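Long-range contacts in EST1E (Clostridium proteoclasticum, PDB 2WTM), which hydrolyses feruloyl esters as a promiscuous esterase of a rumen bacterium, probably through the serine-based chemistry of the alpha/beta-hydrolase superfamily: residues Leu112-Ala117 and Lys126-Leu131; Phe184-Thr189 and Ser212-Asn217; Gln199-Pro204 and Gly225-Tyr230. One frame throughout, in Å; residues are numbered along the deposited sequence.

Interaction 1 (Leu112-Ala117 and Lys126-Leu131); sequences LSVMLA and KALIPL
Leu128 and Pro130 project from the strand 126-131 onto Val114 and Met115 of the helix 112-117, a worked example of a helix fitted to a sheet by apolar side-chain contact, with no hydrogen bond between the segments. A chi1 of 171° swings CG of Leu128 away from the amide nitrogen, and the fork is divided between two neighbours on the helix. CD1 lies 3.6 Å from Val114 CG2 and equally close to the helix backbone at Val114 O, while CD2 reaches past to the backbone of Met115, 4.1 Å from its CA. The Met115 chain runs at about a right angle to the Pro130 ring, and its CG meets Pro130 CG at 3.6 Å. The two elements belong to the beta-alpha-beta unit of strand 99-107, helix 109-120 and strand 125-131, in which the helix follows what is probably the nucleophile elbow and runs back over one face of the sheet, roughly antiparallel to the strand. The short axes approach to 7.8 Å, at 155°. Between the two segments the close contacts are made by these four residues; Val114 CG2 comes only to 4.5 Å from Ile129 O, and the Ile129 side chain packs on the other side, against Phe244 and Met245 of helix 234-249. The contact fades completely toward the partly exposed Lys126, whose NZ is hydrogen-bonded to Tyr103 OH and Gln248 O.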
loop_
_atom_site.group_PDB
_atom_site.type_symbol
_atom_site.label_atom_id
_atom_site.label_comp_id
_atom_site.label_asym_id
_atom_site.label_seq_id
_atom_site.Cartn_x
_atom_site.Cartn_y
_atom_site.Cartn_z
ATOM N N LEU A 112 7.017 6.662 11.300
ATOM C CA LEU A 112 6.613 5.357 10.794
ATOM C C LEU A 112 6.799 5.237 9.274
ATOM O O LEU A 112 7.429 4.315 8.746
ATOM C CB LEU A 112 5.193 5.044 11.154
ATOM C CG LEU A 112 4.591 3.750 10.499
ATOM C CD1 LEU A 112 5.334 2.457 10.810
ATOM C CD2 LEU A 112 3.080 3.721 10.804
ATOM N N SER A 113 6.295 6.248 8.544
ATOM C CA SER A 113 6.321 6.222 7.095
ATOM C C SER A 113 7.745 6.093 6.529
ATOM O O SER A 113 8.013 5.338 5.556
ATOM C CB SER A 113 5.591 7.453 6.570
ATOM O OG SER A 113 4.198 7.396 6.839
ATOM N N VAL A 114 8.695 6.879 7.084
ATOM C CA VAL A 114 10.063 6.716 6.705
ATOM C C VAL A 114 10.759 5.402 7.113
ATOM O O VAL A 114 11.568 4.841 6.363
ATOM C CB VAL A 114 10.911 8.010 6.951
ATOM C CG1 VAL A 114 10.377 9.236 6.162
ATOM C CG2 VAL A 114 11.110 8.307 8.400
ATOM N N MET A 115 10.367 4.874 8.275
ATOM C CA MET A 115 10.807 3.514 8.565
ATOM C C MET A 115 10.445 2.532 7.430
ATOM O O MET A 115 11.230 1.702 7.036
ATOM C CB MET A 115 10.257 3.032 9.899
ATOM C CG MET A 115 10.809 3.841 11.110
ATOM S SD MET A 115 9.953 3.529 12.665
ATOM C CE MET A 115 10.249 1.775 12.951
ATOM N N LEU A 116 9.210 2.618 6.978
ATOM C CA LEU A 116 8.729 1.739 5.951
ATOM C C LEU A 116 9.380 2.032 4.611
ATOM O O LEU A 116 9.897 1.159 3.941
ATOM C CB LEU A 116 7.192 1.838 5.825
ATOM C CG LEU A 116 6.321 1.680 7.079
ATOM C CD1 LEU A 116 4.774 1.834 6.846
ATOM C CD2 LEU A 116 6.648 0.256 7.653
ATOM N N ALA A 117 9.388 3.311 4.197
ATOM C CA ALA A 117 9.889 3.714 2.911
ATOM C C ALA A 117 11.438 3.474 2.846
ATOM O O ALA A 117 11.954 3.102 1.820
ATOM C CB ALA A 117 9.579 5.211 2.615
ATOM N N LYS A 126 20.688 6.453 2.839
ATOM C CA LYS A 126 21.932 6.181 3.503
ATOM C C LYS A 126 21.853 6.066 5.032
ATOM O O LYS A 126 22.624 5.362 5.681
ATOM C CB LYS A 126 22.920 7.262 3.083
ATOM C CG LYS A 126 24.346 7.085 3.692
ATOM C CD LYS A 126 25.272 8.030 2.891
ATOM C CE LYS A 126 26.766 8.034 3.395
ATOM N NZ LYS A 126 26.775 8.390 4.760
ATOM N N ALA A 127 20.944 6.826 5.633
ATOM C CA ALA A 127 20.605 6.739 7.035
ATOM C C ALA A 127 19.173 7.253 7.263
ATOM O O ALA A 127 18.634 7.909 6.357
ATOM C CB ALA A 127 21.606 7.535 7.910
ATOM N N LEU A 128 18.645 7.021 8.454
ATOM C CA LEU A 128 17.201 7.150 8.722
ATOM C C LEU A 128 17.031 7.738 10.090
ATOM O O LEU A 128 17.655 7.295 11.069
ATOM C CB LEU A 128 16.582 5.745 8.675
ATOM C CG LEU A 128 15.154 5.687 9.131
ATOM C CD1 LEU A 128 14.211 6.397 8.226
ATOM C CD2 LEU A 128 14.798 4.243 9.213
ATOM N N ILE A 129 16.152 8.721 10.186
ATOM C CA ILE A 129 15.823 9.400 11.446
ATOM C C ILE A 129 14.331 9.434 11.773
ATOM O O ILE A 129 13.650 10.386 11.426
ATOM C CB ILE A 129 16.380 10.839 11.441
ATOM C CG1 ILE A 129 17.854 10.794 11.048
ATOM C CG2 ILE A 129 16.222 11.414 12.843
ATOM C CD1 ILE A 129 18.457 12.156 10.888
ATOM N N PRO A 130 13.828 8.403 12.464
ATOM C CA PRO A 130 12.437 8.470 12.903
ATOM C C PRO A 130 12.329 9.251 14.203
ATOM O O PRO A 130 12.824 8.805 15.225
ATOM C CB PRO A 130 12.066 6.985 13.043
ATOM C CG PRO A 130 13.155 6.251 12.383
ATOM C CD PRO A 130 14.374 7.078 12.693
ATOM N N LEU A 131 11.578 10.334 14.170
ATOM C CA LEU A 131 11.365 11.222 15.315
ATOM C C LEU A 131 10.017 10.852 15.985
ATOM O O LEU A 131 8.999 10.947 15.312
ATOM C CB LEU A 131 11.393 12.663 14.851
ATOM C CG LEU A 131 12.661 13.137 14.201
ATOM C CD1 LEU A 131 12.504 14.479 13.485
ATOM C CD2 LEU A 131 13.857 13.128 15.133
#

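Interaction 2 (Phe184-Thr189 and Ser212-Asn217)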
loop_
_atom_site.group_PDB
_atom_site.type_symbol
_atom_site.label_atom_id
_atom_site.label_comp_id
_atom_site.label_asym_id
_atom_site.label_seq_id
_atom_site.Cartn_x
_atom_site.Cartn_y
_atom_site.Cartn_z
ATOM N N PHE A 184 9.939 -4.474 7.990
ATOM C CA PHE A 184 10.658 -3.301 7.469
ATOM C C PHE A 184 11.850 -2.895 8.373
ATOM O O PHE A 184 12.860 -2.409 7.879
ATOM C CB PHE A 184 9.719 -2.056 7.314
ATOM C CG PHE A 184 8.559 -2.244 6.374
ATOM C CD1 PHE A 184 8.580 -1.671 5.148
ATOM C CD2 PHE A 184 7.480 -3.062 6.686
ATOM C CE1 PHE A 184 7.516 -1.776 4.259
ATOM C CE2 PHE A 184 6.383 -3.165 5.832
ATOM C CZ PHE A 184 6.418 -2.533 4.605
ATOM N N VAL A 185 11.683 -3.034 9.667
ATOM C CA VAL A 185 12.795 -2.791 10.601
ATOM C C VAL A 185 13.939 -3.766 10.285
ATOM O O VAL A 185 15.112 -3.382 10.182
ATOM C CB VAL A 185 12.353 -2.916 12.049
ATOM C CG1 VAL A 185 13.527 -2.896 13.006
ATOM C CG2 VAL A 185 11.359 -1.794 12.395
ATOM N N ASP A 186 13.584 -5.031 10.134
ATOM C CA ASP A 186 14.606 -6.015 9.827
ATOM C C ASP A 186 15.358 -5.769 8.532
ATOM O O ASP A 186 16.542 -6.170 8.386
ATOM C CB ASP A 186 13.941 -7.407 9.746
ATOM C CG ASP A 186 13.757 -8.049 11.089
ATOM O OD1 ASP A 186 14.279 -7.566 12.149
ATOM O OD2 ASP A 186 13.054 -9.093 11.081
ATOM N N LYS A 187 14.703 -5.179 7.547
ATOM C CA LYS A 187 15.317 -4.975 6.263
ATOM C C LYS A 187 16.255 -3.794 6.191
ATOM O O LYS A 187 17.167 -3.820 5.331
ATOM C CB LYS A 187 14.277 -4.899 5.176
ATOM C CG LYS A 187 13.598 -6.225 4.917
ATOM C CD LYS A 187 14.571 -7.328 4.539
ATOM C CE LYS A 187 15.308 -7.027 3.267
ATOM N NZ LYS A 187 16.076 -8.219 2.753
ATOM N N TYR A 188 16.104 -2.806 7.091
ATOM C CA TYR A 188 16.928 -1.604 6.965
ATOM C C TYR A 188 18.027 -1.681 8.002
ATOM O O TYR A 188 17.802 -1.427 9.179
ATOM C CB TYR A 188 16.077 -0.327 7.150
ATOM C CG TYR A 188 16.898 0.919 6.822
ATOM C CD1 TYR A 188 17.053 1.326 5.498
ATOM C CD2 TYR A 188 17.538 1.643 7.841
ATOM C CE1 TYR A 188 17.814 2.477 5.180
ATOM C CE2 TYR A 188 18.298 2.740 7.521
ATOM C CZ TYR A 188 18.426 3.140 6.204
ATOM O OH TYR A 188 19.212 4.222 5.838
ATOM N N THR A 189 19.191 -2.076 7.504
ATOM C CA THR A 189 20.375 -2.303 8.365
ATOM C C THR A 189 21.377 -1.200 8.381
ATOM O O THR A 189 22.434 -1.348 9.053
ATOM C CB THR A 189 21.083 -3.565 7.914
ATOM O OG1 THR A 189 21.507 -3.405 6.578
ATOM C CG2 THR A 189 20.079 -4.749 8.042
ATOM N N SER A 212 14.307 0.213 18.610
ATOM C CA SER A 212 15.740 0.540 18.593
ATOM C C SER A 212 16.627 -0.668 18.815
ATOM O O SER A 212 17.762 -0.682 18.377
ATOM C CB SER A 212 16.100 1.619 19.600
ATOM O OG SER A 212 16.136 1.185 20.988
ATOM N N LYS A 213 16.137 -1.632 19.575
ATOM C CA LYS A 213 16.887 -2.856 19.821
ATOM C C LYS A 213 16.746 -3.826 18.669
ATOM O O LYS A 213 17.651 -4.610 18.425
ATOM C CB LYS A 213 16.436 -3.488 21.142
ATOM C CG LYS A 213 16.712 -2.559 22.338
ATOM C CD LYS A 213 16.482 -3.185 23.663
ATOM C CE LYS A 213 16.176 -2.155 24.776
ATOM N NZ LYS A 213 17.280 -1.209 25.052
ATOM N N GLN A 214 15.632 -3.752 17.922
ATOM C CA GLN A 214 15.439 -4.623 16.782
ATOM C C GLN A 214 16.327 -4.299 15.584
ATOM O O GLN A 214 16.814 -5.182 14.851
ATOM C CB GLN A 214 13.980 -4.608 16.353
ATOM C CG GLN A 214 13.709 -5.689 15.392
ATOM C CD GLN A 214 12.367 -5.616 14.749
ATOM O OE1 GLN A 214 11.397 -5.079 15.340
ATOM N NE2 GLN A 214 12.268 -6.270 13.580
ATOM N N TYR A 215 16.516 -2.999 15.327
ATOM C CA TYR A 215 17.311 -2.543 14.255
ATOM C C TYR A 215 18.755 -3.056 14.420
ATOM O O TYR A 215 19.243 -3.133 15.592
ATOM C CB TYR A 215 17.312 -0.999 14.260
ATOM C CG TYR A 215 16.226 -0.362 13.420
ATOM C CD1 TYR A 215 15.322 0.512 13.999
ATOM C CD2 TYR A 215 16.154 -0.604 12.057
ATOM C CE1 TYR A 215 14.303 1.116 13.229
ATOM C CE2 TYR A 215 15.165 0.028 11.274
ATOM C CZ TYR A 215 14.226 0.868 11.904
ATOM O OH TYR A 215 13.230 1.444 11.123
ATOM N N LYS A 216 19.412 -3.322 13.310
ATOM C CA LYS A 216 20.842 -3.675 13.288
ATOM C C LYS A 216 21.716 -2.576 13.834
ATOM O O LYS A 216 22.635 -2.835 14.615
ATOM C CB LYS A 216 21.291 -4.050 11.882
ATOM C CG LYS A 216 22.711 -4.502 11.755
ATOM C CD LYS A 216 22.860 -5.940 12.268
ATOM C CE LYS A 216 24.309 -6.353 12.238
ATOM N NZ LYS A 216 24.380 -7.665 12.947
ATOM N N ASN A 217 21.444 -1.339 13.435
ATOM C CA ASN A 217 22.349 -0.219 13.694
ATOM C C ASN A 217 21.493 1.004 14.112
ATOM O O ASN A 217 21.415 1.940 13.334
ATOM C CB ASN A 217 23.131 0.125 12.421
ATOM C CG ASN A 217 24.351 -0.784 12.166
ATOM O OD1 ASN A 217 25.205 -0.941 13.041
ATOM N ND2 ASN A 217 24.456 -1.320 10.958
HETATM O O HOH W 1 13.029 0.407 8.603
HETATM O O HOH W 2 17.841 -3.785 11.029
HETATM O O HOH W 3 17.117 -6.040 12.363
HETATM O O HOH W 4 19.688 -0.516 11.204
#
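Val185 and Tyr215, their CA atoms 5.8 Å apart, mark where two helix ends draw together; beyond them the chains stay close, with Thr189 CA and Lys216 CA at 5.1 Å. Helix 181-187 gives way at Tyr188 and helix 205-214 at Tyr215, and the two chains run on past their helix ends with no direct backbone hydrogen bond between the segments. The apolar centre is Val185. Its CG1 methyl, turned away from the backbone N by a chi1 of 170°, sits over the middle of one face of the Tyr215 ring, a CH-pi contact 3.6 Å from CG1 to the centroid and 11° off the normal. The same methyl touches the amide of Gln214, CG1 to CD 3.4 Å. Farther out, the extended Gln214 chain delivers NE2 to Asp186 OD1 at 2.8 Å; the acceptor lies in the amide plane, yet the donor comes from above the carboxylate, 68° out of its plane. Tyr188 turns its hydroxyl inward to Ile125 O, and its CB packs loosely on the Tyr215 edge. Asn217 ND2 donates to Thr189 O in one of two modelled conformers, a doubtful link. Waters bridge the polar atoms of the two segments: one accepts from Tyr215 OH (2.7 Å) and donates to Phe184 O, another joins Tyr188 O to Asn217 N, and a third accepts from Lys216 N at 2.8 Å beside Val185 O. The chemistry implies a join with a buried methyl-on-ring contact at its heart, where water supplements the carbonyls at the first helix end and ties them to the other segment.

Interaction 3 (Gln199-Pro204 and Gly225-Tyr230); sequences QDEAVP and GDTHCY. With PO4 (phosphate ion), chain E.
Asp200, whose carboxylate reaches across to His228, has its OD1 gripped by two backbone amides of its own loop: Ala202 N at 2.8 Å, which closes an Asx turn, and Val203 N at 2.9 Å. Held in this way, the group presents OD2 to His228 ND1 at 2.7 Å. That bond is nearly straight (168°), uses the syn side of the carboxylate and lies in the ring plane, although the carboxylate and imidazole planes are 62° apart. A water donates to both Asp200 OD2 and Thr227 O, giving OD2 a second partner. The layout is that of an alpha/beta-hydrolase, with the acid on the loop after strand 192-197 and the histidine on the loop after strand 218-223; together with Ser108 on the probable nucleophile elbow, the geometry is consistent with a Ser-His-Asp triad. At the other edge of the ring, His228 NE2 donates to O3 of a phosphate ion, 2.7 Å away. Probably a guest from the crystallisation liquor, the ion is also bound by Ser108 OG and by the amides of Phe36 and Gln109, an arrangement reminiscent of an oxyanion hole. The imidazole is hemmed in: Ala202 CB makes a CH-pi contact over one face, offset toward the rim and 3.6 Å from the ring centroid, and Val203 CG2 approaches CE1 to 3.6 Å. Glu201 doubles back, bent at chi2 (-78°), to take His228 N on OE1 at 2.9 Å, while its OE2 accepts from a water that in turn accepts from Cys229 N. Where the loops start, Gln199 N is hydrogen-bonded to Asp226 O, 3.0 Å away.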
loop_
_atom_site.group_PDB
_atom_site.type_symbol
_atom_site.label_atom_id
_atom_site.label_comp_id
_atom_site.label_asym_id
_atom_site.label_seq_id
_atom_site.Cartn_x
_atom_site.Cartn_y
_atom_site.Cartn_z
ATOM N N GLN A 199 7.899 11.451 28.089
ATOM C CA GLN A 199 6.565 11.784 28.496
ATOM C C GLN A 199 5.647 12.018 27.282
ATOM O O GLN A 199 4.754 12.853 27.315
ATOM C CB GLN A 199 6.612 13.011 29.404
ATOM C CG GLN A 199 7.305 12.735 30.734
ATOM C CD GLN A 199 6.468 11.861 31.683
ATOM O OE1 GLN A 199 5.259 11.710 31.486
ATOM N NE2 GLN A 199 7.093 11.315 32.713
ATOM N N ASP A 200 5.876 11.265 26.199
ATOM C CA ASP A 200 5.089 11.400 24.986
ATOM C C ASP A 200 3.691 10.874 25.263
ATOM O O ASP A 200 3.506 9.725 25.596
ATOM C CB ASP A 200 5.777 10.646 23.824
ATOM C CG ASP A 200 5.149 10.895 22.452
ATOM O OD1 ASP A 200 3.925 10.932 22.309
ATOM O OD2 ASP A 200 5.935 11.047 21.499
ATOM N N GLU A 201 2.731 11.769 25.141
ATOM C CA GLU A 201 1.335 11.519 25.438
ATOM C C GLU A 201 0.591 10.865 24.282
ATOM O O GLU A 201 -0.607 10.596 24.390
ATOM C CB GLU A 201 0.666 12.899 25.733
ATOM C CG GLU A 201 0.513 13.976 24.520
ATOM C CD GLU A 201 1.784 14.770 24.125
ATOM O OE1 GLU A 201 2.902 14.384 24.481
ATOM O OE2 GLU A 201 1.640 15.771 23.382
ATOM N N ALA A 202 1.253 10.756 23.137
ATOM C CA ALA A 202 0.552 10.414 21.893
ATOM C C ALA A 202 0.940 9.051 21.423
ATOM O O ALA A 202 0.077 8.297 20.961
ATOM C CB ALA A 202 0.859 11.450 20.836
ATOM N N VAL A 203 2.227 8.748 21.469
ATOM C CA VAL A 203 2.753 7.433 21.057
ATOM C C VAL A 203 3.763 6.962 22.074
ATOM O O VAL A 203 4.660 7.730 22.496
ATOM C CB VAL A 203 3.296 7.522 19.540
ATOM C CG1 VAL A 203 2.215 8.098 18.637
ATOM C CG2 VAL A 203 4.498 8.370 19.424
ATOM N N PRO A 204 3.643 5.698 22.517
ATOM C CA PRO A 204 4.395 5.229 23.649
ATOM C C PRO A 204 5.888 5.151 23.425
ATOM O O PRO A 204 6.343 4.524 22.458
ATOM C CB PRO A 204 3.824 3.798 23.861
ATOM C CG PRO A 204 3.364 3.402 22.538
ATOM C CD PRO A 204 2.746 4.640 22.005
ATOM N N GLY A 225 11.565 13.868 29.956
ATOM C CA GLY A 225 10.470 14.678 30.354
ATOM C C GLY A 225 9.651 15.302 29.269
ATOM O O GLY A 225 8.641 15.952 29.530
ATOM N N ASP A 226 10.037 15.031 28.013
ATOM C CA ASP A 226 9.483 15.792 26.900
ATOM C C ASP A 226 8.292 15.111 26.203
ATOM O O ASP A 226 8.061 13.901 26.367
ATOM C CB ASP A 226 10.551 16.162 25.921
ATOM C CG ASP A 226 10.323 17.536 25.317
ATOM O OD1 ASP A 226 9.222 18.115 25.481
ATOM O OD2 ASP A 226 11.245 17.986 24.651
ATOM N N THR A 227 7.564 15.943 25.473
ATOM C CA THR A 227 6.278 15.636 24.911
ATOM C C THR A 227 6.446 15.126 23.452
ATOM O O THR A 227 7.539 14.999 22.897
ATOM C CB THR A 227 5.401 16.887 24.954
ATOM O OG1 THR A 227 5.931 17.893 24.088
ATOM C CG2 THR A 227 5.383 17.474 26.401
ATOM N N HIS A 228 5.317 14.824 22.884
ATOM C CA HIS A 228 5.287 14.283 21.509
ATOM C C HIS A 228 5.965 15.182 20.489
ATOM O O HIS A 228 6.618 14.670 19.581
ATOM C CB HIS A 228 3.842 14.040 21.112
ATOM C CG HIS A 228 3.678 13.294 19.826
ATOM N ND1 HIS A 228 4.350 12.127 19.542
ATOM C CD2 HIS A 228 2.904 13.566 18.738
ATOM C CE1 HIS A 228 4.015 11.719 18.323
ATOM N NE2 HIS A 228 3.151 12.576 17.814
ATOM N N CYS A 229 5.742 16.490 20.594
ATOM C CA CYS A 229 6.360 17.465 19.671
ATOM C C CYS A 229 7.464 18.279 20.308
ATOM O O CYS A 229 7.833 19.361 19.803
ATOM C CB CYS A 229 5.331 18.408 19.067
ATOM S SG CYS A 229 4.079 17.655 18.027
ATOM N N TYR A 230 8.000 17.770 21.412
ATOM C CA TYR A 230 9.170 18.365 22.049
ATOM C C TYR A 230 8.931 19.817 22.528
ATOM O O TYR A 230 9.671 20.762 22.179
ATOM C CB TYR A 230 10.410 18.221 21.157
ATOM C CG TYR A 230 10.408 16.974 20.309
ATOM C CD1 TYR A 230 10.469 15.712 20.897
ATOM C CD2 TYR A 230 10.339 17.031 18.938
ATOM C CE1 TYR A 230 10.522 14.563 20.120
ATOM C CE2 TYR A 230 10.385 15.882 18.163
ATOM C CZ TYR A 230 10.434 14.668 18.760
ATOM O OH TYR A 230 10.475 13.466 18.066
HETATM P P PO4 E . 1.043 12.658 14.541
HETATM O O1 PO4 E . 1.749 13.998 14.356
HETATM O O2 PO4 E . -0.404 13.091 14.579
HETATM O O3 PO4 E . 1.321 12.106 15.932
HETATM O O4 PO4 E . 1.396 11.571 13.486
HETATM O O HOH W 5 8.212 12.526 21.853
HETATM O O HOH W 6 3.470 17.745 22.340
#

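Interaction 1 lies near the middle of the chain, with interactions 2 and 3 farther out, each centred about 16 Å from the chain centre. Interactions 1 and 2, with centres 11 Å apart, are continuous: Met115 CG lies 3.4 Å from Tyr215 OH, and Tyr188 OH lies 3.1 Å from Ala127 CA. Interaction 1 also meets interaction 3, 18 Å away between centres, where Leu131 C lies 3.4 Å from Tyr230 OH, and its Val114 touches the probable nucleophile elbow. Interactions 2 and 3 alternate along the chain yet do not meet, their centres 23 Å and nearest atoms about 10 Å apart. Touching both, interaction 1 stands between the helix ends and the probable active site, where the phosphate bonds His228 and Ser108.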